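Local coordinates for protein xylulose kinase (Escherichia coli, PDB 2ITM) that phosphorylates D-xylulose at the expense of ATP to give D-xylulose 5-phosphate, working as a homodimeric sugar kinase of the FGGY family, at residues S389-G394 with D415-G420; V239-V244 with P447-E452. One frame throughout, in Å; residues are numbered along the deposited sequence.

Contact 1: residues S389-G394 with D415-G420; sequences SVTLIG and DYRTGG
Ser389 OG and CB face Asp415 OD2 where two neighbouring parallel strands begin, the strands joined through helix 400-410 as a beta-alpha-beta unit of the actin-like C-terminal domain. Ser389 OG is hydrogen-bonded to Gln413 OE1, and a small hydroxyl suits its partly open position; the buried Asp415 carboxylate has Ser454 OG on the next strand as partner for OD1. Val390 O accepts Asp415 N at 3.0 Å, and Val390 packs on Leu251 and Leu414. Thr391 OG1, turned to chi1 -90° with CG2 roughly anti to the backbone N, accepts Arg417 NE at 3.2 Å, almost in the guanidinium plane; the side chains cross at about a right angle. With an alanine here in place of Arg417, Thr391 OG1 would probably lose this N-H donor and Leu449 O its weak bond from NH1. Leu392 N reaches Asp415 O at 2.9 Å with an N-H...O angle of 155°, and Arg417 N returns a weak bond to Leu392 O at 3.5 Å. That same carbonyl O lies at the edge of the Tyr416 ring, near its plane. Beta-branched Ile393 suits the buried strand, its CG2 resting 3.7 Å from Arg417 O. Its CD1 lies 4.0 Å from Gly420 CA, where a CB would run into CD1 as placed here. Past the strand ends a water bridges the diverging chains, accepting from Gly394 N at 3.2 Å and donating to Arg417 O at 3.0 Å.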
loop_
_atom_site.group_PDB
_atom_site.type_symbol
_atom_site.label_atom_id
_atom_site.label_comp_id
_atom_site.label_asym_id
_atom_site.label_seq_id
_atom_site.Cartn_x
_atom_site.Cartn_y
_atom_site.Cartn_z
ATOM N N SER A 389 -25.756 20.868 -17.444
ATOM C CA SER A 389 -24.324 20.922 -17.312
ATOM C C SER A 389 -23.956 20.892 -15.844
ATOM O O SER A 389 -24.792 21.106 -14.999
ATOM C CB SER A 389 -23.779 22.183 -17.973
ATOM O OG SER A 389 -22.884 21.866 -19.012
ATOM N N VAL A 390 -22.693 20.631 -15.577
ATOM C CA VAL A 390 -22.160 20.770 -14.255
ATOM C C VAL A 390 -21.075 21.829 -14.240
ATOM O O VAL A 390 -20.090 21.717 -14.927
ATOM C CB VAL A 390 -21.628 19.436 -13.735
ATOM C CG1 VAL A 390 -20.816 19.632 -12.491
ATOM C CG2 VAL A 390 -22.757 18.492 -13.481
ATOM N N THR A 391 -21.304 22.862 -13.453
ATOM C CA THR A 391 -20.287 23.825 -13.171
ATOM C C THR A 391 -19.123 23.257 -12.418
ATOM O O THR A 391 -19.289 22.605 -11.404
ATOM C CB THR A 391 -20.866 25.047 -12.466
ATOM O OG1 THR A 391 -21.273 26.001 -13.439
ATOM C CG2 THR A 391 -19.791 25.782 -11.736
ATOM N N LEU A 392 -17.934 23.520 -12.915
ATOM C CA LEU A 392 -16.738 22.899 -12.402
ATOM C C LEU A 392 -15.769 23.985 -11.968
ATOM O O LEU A 392 -15.295 24.751 -12.764
ATOM C CB LEU A 392 -16.129 22.016 -13.481
ATOM C CG LEU A 392 -14.968 21.096 -13.156
ATOM C CD1 LEU A 392 -15.254 20.159 -12.012
ATOM C CD2 LEU A 392 -14.590 20.336 -14.369
ATOM N N ILE A 393 -15.497 24.036 -10.673
ATOM C CA ILE A 393 -14.609 25.036 -10.119
ATOM C C ILE A 393 -13.681 24.449 -9.070
ATOM O O ILE A 393 -13.844 23.311 -8.657
ATOM C CB ILE A 393 -15.406 26.196 -9.525
ATOM C CG1 ILE A 393 -16.387 25.689 -8.482
ATOM C CG2 ILE A 393 -16.133 26.957 -10.609
ATOM C CD1 ILE A 393 -16.629 26.630 -7.421
ATOM N N GLY A 394 -12.711 25.250 -8.646
ATOM C CA GLY A 394 -11.763 24.848 -7.630
ATOM C C GLY A 394 -10.411 24.554 -8.231
ATOM O O GLY A 394 -10.300 24.359 -9.426
ATOM N N ASP A 415 -18.704 22.477 -17.426
ATOM C CA ASP A 415 -18.457 23.893 -17.692
ATOM C C ASP A 415 -17.401 24.457 -16.736
ATOM O O ASP A 415 -17.676 24.680 -15.535
ATOM C CB ASP A 415 -19.723 24.712 -17.491
ATOM C CG ASP A 415 -20.797 24.409 -18.512
ATOM O OD1 ASP A 415 -20.459 24.091 -19.662
ATOM O OD2 ASP A 415 -21.985 24.508 -18.171
ATOM N N TYR A 416 -16.208 24.700 -17.253
ATOM C CA TYR A 416 -15.156 25.306 -16.462
ATOM C C TYR A 416 -15.326 26.811 -16.350
ATOM O O TYR A 416 -15.462 27.512 -17.341
ATOM C CB TYR A 416 -13.791 24.983 -17.035
ATOM C CG TYR A 416 -12.646 25.439 -16.182
ATOM C CD1 TYR A 416 -12.633 25.207 -14.825
ATOM C CD2 TYR A 416 -11.576 26.103 -16.734
ATOM C CE1 TYR A 416 -11.590 25.619 -14.050
ATOM C CE2 TYR A 416 -10.531 26.513 -15.965
ATOM C CZ TYR A 416 -10.541 26.273 -14.625
ATOM O OH TYR A 416 -9.484 26.686 -13.861
ATOM N N ARG A 417 -15.315 27.296 -15.121
ATOM C CA ARG A 417 -15.368 28.719 -14.868
ATOM C C ARG A 417 -14.284 29.126 -13.875
ATOM O O ARG A 417 -13.785 28.299 -13.127
ATOM C CB ARG A 417 -16.747 29.090 -14.342
ATOM C CG ARG A 417 -17.897 28.472 -15.090
ATOM C CD ARG A 417 -19.240 28.833 -14.521
ATOM N NE ARG A 417 -20.349 28.352 -15.327
ATOM C CZ ARG A 417 -20.877 29.006 -16.344
ATOM N NH1 ARG A 417 -20.401 30.179 -16.707
ATOM N NH2 ARG A 417 -21.885 28.480 -17.012
ATOM N N THR A 418 -13.924 30.403 -13.883
ATOM C CA THR A 418 -12.980 30.956 -12.920
ATOM C C THR A 418 -13.671 31.794 -11.864
ATOM O O THR A 418 -14.715 32.371 -12.109
ATOM C CB THR A 418 -11.935 31.818 -13.632
ATOM O OG1 THR A 418 -12.480 32.320 -14.851
ATOM C CG2 THR A 418 -10.778 30.976 -14.083
ATOM N N GLY A 419 -13.073 31.867 -10.684
ATOM C CA GLY A 419 -13.516 32.808 -9.684
ATOM C C GLY A 419 -14.329 32.174 -8.576
ATOM O O GLY A 419 -15.090 32.842 -7.885
ATOM N N GLY A 420 -14.157 30.877 -8.395
ATOM C CA GLY A 420 -14.754 30.217 -7.284
ATOM C C GLY A 420 -13.847 30.315 -6.090
ATOM O O GLY A 420 -14.052 29.643 -5.095
HETATM O O HOH W 1 -12.143 27.630 -10.715
#

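Contact 2: residues V239-V244 with P447-E452; sequences VGVGMV and PQLPLE
Gly242 meets Gln448 backbone to backbone, their CA atoms 4.5 Å apart, where helix 233-241 ends in a Schellman motif. The positive phi of Gly242 (96°) would jam a side chain against the preceding carbonyl, and a CB would also run into Pro447 O and press on Gln448 CA, so glycine suits both the turn and the close approach. The side chain of Gln448 then reaches along this helix end. Its CB stays 4.5 Å from Val241 O, and CG comes to 4.0 Å from the same oxygen. A bend at chi2 (116°) carries the amide across to Gly242, where CD comes to 4.4 Å and OE1 to 3.5 Å from Gly242 O; as modelled the two oxygens are both acceptors and form no hydrogen bond, and Gly242 O has instead a weak bond from Gln248 NE2. The other amide branch, NE2, is turned away, 5.4 Å from Gly242 O. A flexible polar chain fits this exposed border, where the side chain also touches Arg417 and Gln248. One residue further along, Leu449 CD1 meets Val241 CG2 at 3.9 Å, an apolar touch for which Leu449 holds CG anti to its carbonyl carbon (chi1 -51°). A water accepts Leu449 N at 2.8 Å; its link onward to Val241 O is modelled too short to be trusted. The helix that starts at Asp233, the inferred proton acceptor, thus meets at its C-terminal end the loop leading into edge strand 451-455, with Val241 packed on Met250 of strand 249-253 and Pro447 on Arg430 of helix 424-436.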
loop_
_atom_site.group_PDB
_atom_site.type_symbol
_atom_site.label_atom_id
_atom_site.label_comp_id
_atom_site.label_asym_id
_atom_site.label_seq_id
_atom_site.Cartn_x
_atom_site.Cartn_y
_atom_site.Cartn_z
ATOM N N VAL A 239 -24.833 30.257 -4.007
ATOM C CA VAL A 239 -25.447 31.488 -4.442
ATOM C C VAL A 239 -24.412 32.410 -5.103
ATOM O O VAL A 239 -24.713 33.088 -6.083
ATOM C CB VAL A 239 -26.148 32.202 -3.249
ATOM C CG1 VAL A 239 -26.428 33.641 -3.581
ATOM C CG2 VAL A 239 -27.471 31.484 -2.891
ATOM N N GLY A 240 -23.215 32.459 -4.543
ATOM C CA GLY A 240 -22.139 33.242 -5.105
ATOM C C GLY A 240 -21.727 32.774 -6.482
ATOM O O GLY A 240 -21.209 33.524 -7.251
ATOM N N VAL A 241 -21.982 31.509 -6.772
ATOM C CA VAL A 241 -21.503 30.880 -7.989
ATOM C C VAL A 241 -22.612 30.910 -9.020
ATOM O O VAL A 241 -22.387 30.667 -10.189
ATOM C CB VAL A 241 -21.015 29.447 -7.686
ATOM C CG1 VAL A 241 -21.132 28.540 -8.863
ATOM C CG2 VAL A 241 -19.607 29.475 -7.165
ATOM N N GLY A 242 -23.807 31.274 -8.595
ATOM C CA GLY A 242 -24.920 31.530 -9.461
ATOM C C GLY A 242 -25.793 30.317 -9.567
ATOM O O GLY A 242 -26.626 30.173 -10.441
ATOM N N MET A 243 -25.599 29.415 -8.623
ATOM C CA MET A 243 -26.368 28.203 -8.577
ATOM C C MET A 243 -27.666 28.396 -7.829
ATOM O O MET A 243 -27.680 28.574 -6.631
ATOM C CB MET A 243 -25.535 27.067 -7.985
ATOM C CG MET A 243 -25.578 25.782 -8.775
ATOM S SD MET A 243 -24.241 25.497 -9.918
ATOM C CE MET A 243 -24.254 26.982 -10.847
ATOM N N VAL A 244 -28.765 28.363 -8.560
ATOM C CA VAL A 244 -29.902 29.197 -8.249
ATOM C C VAL A 244 -31.246 28.568 -8.625
ATOM O O VAL A 244 -32.235 28.787 -7.952
ATOM C CB VAL A 244 -29.735 30.582 -8.869
ATOM C CG1 VAL A 244 -30.990 31.033 -9.554
ATOM C CG2 VAL A 244 -29.251 31.577 -7.845
ATOM N N PRO A 447 -25.198 36.542 -11.156
ATOM C CA PRO A 447 -24.732 36.034 -12.439
ATOM C C PRO A 447 -23.864 34.801 -12.243
ATOM O O PRO A 447 -23.238 34.645 -11.202
ATOM C CB PRO A 447 -23.873 37.180 -12.941
ATOM C CG PRO A 447 -23.283 37.731 -11.735
ATOM C CD PRO A 447 -24.255 37.530 -10.619
ATOM N N GLN A 448 -23.835 33.933 -13.242
ATOM C CA GLN A 448 -22.870 32.856 -13.271
ATOM C C GLN A 448 -21.478 33.427 -13.359
ATOM O O GLN A 448 -21.307 34.553 -13.785
ATOM C CB GLN A 448 -23.139 31.965 -14.455
ATOM C CG GLN A 448 -23.380 30.556 -14.074
ATOM C CD GLN A 448 -24.765 30.123 -14.414
ATOM O OE1 GLN A 448 -25.716 30.515 -13.754
ATOM N NE2 GLN A 448 -24.894 29.325 -15.453
ATOM N N LEU A 449 -20.481 32.663 -12.942
ATOM C CA LEU A 449 -19.108 33.046 -13.208
ATOM C C LEU A 449 -18.792 32.935 -14.679
ATOM O O LEU A 449 -19.530 32.330 -15.439
ATOM C CB LEU A 449 -18.123 32.219 -12.395
ATOM C CG LEU A 449 -18.367 32.129 -10.892
ATOM C CD1 LEU A 449 -17.856 30.821 -10.377
ATOM C CD2 LEU A 449 -17.730 33.273 -10.152
ATOM N N PRO A 450 -17.682 33.530 -15.077
ATOM C CA PRO A 450 -17.263 33.512 -16.471
ATOM C C PRO A 450 -17.012 32.096 -16.973
ATOM O O PRO A 450 -16.192 31.380 -16.408
ATOM C CB PRO A 450 -15.964 34.300 -16.440
ATOM C CG PRO A 450 -15.861 34.862 -15.059
ATOM C CD PRO A 450 -17.168 34.712 -14.382
ATOM N N LEU A 451 -17.724 31.727 -18.030
ATOM C CA LEU A 451 -17.462 30.507 -18.772
ATOM C C LEU A 451 -16.106 30.492 -19.462
ATOM O O LEU A 451 -15.855 31.266 -20.370
ATOM C CB LEU A 451 -18.569 30.253 -19.785
ATOM C CG LEU A 451 -19.132 28.835 -19.803
ATOM C CD1 LEU A 451 -19.820 28.516 -21.112
ATOM C CD2 LEU A 451 -18.067 27.825 -19.519
ATOM N N GLU A 452 -15.240 29.593 -19.027
ATOM C CA GLU A 452 -13.889 29.528 -19.530
ATOM C C GLU A 452 -13.744 28.492 -20.637
ATOM O O GLU A 452 -13.101 28.742 -21.643
ATOM C CB GLU A 452 -12.934 29.213 -18.390
ATOM C CG GLU A 452 -11.483 29.510 -18.693
ATOM C CD GLU A 452 -11.254 30.946 -19.105
ATOM O OE1 GLU A 452 -11.444 31.837 -18.263
ATOM O OE2 GLU A 452 -10.883 31.182 -20.270
HETATM O O HOH W 2 -21.091 34.908 -10.115
HETATM O O HOH W 3 -20.544 30.084 -11.832
#

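Both contacts reach the same seven-stranded sheet, but in different ways. Contact 1 joins two adjacent inner strands through a ladder of backbone hydrogen bonds; five of its nine touching residues are buried and none is fully exposed. Contact 2 is smaller and lies between a buried helix end and an exposed loop; no direct hydrogen bond crosses it, and it relies on one apolar touch, glycine-backbone closeness and water. The two meet where strand 414-417 pairs with strand 451-455: Glu452 N lies 2.7 Å from Tyr416 O, a probable hydrogen bond. Arg417 of contact 1 reaches segment 447-452 through a weak bond from NH1 to Leu449 O and side-chain contact with Gln448.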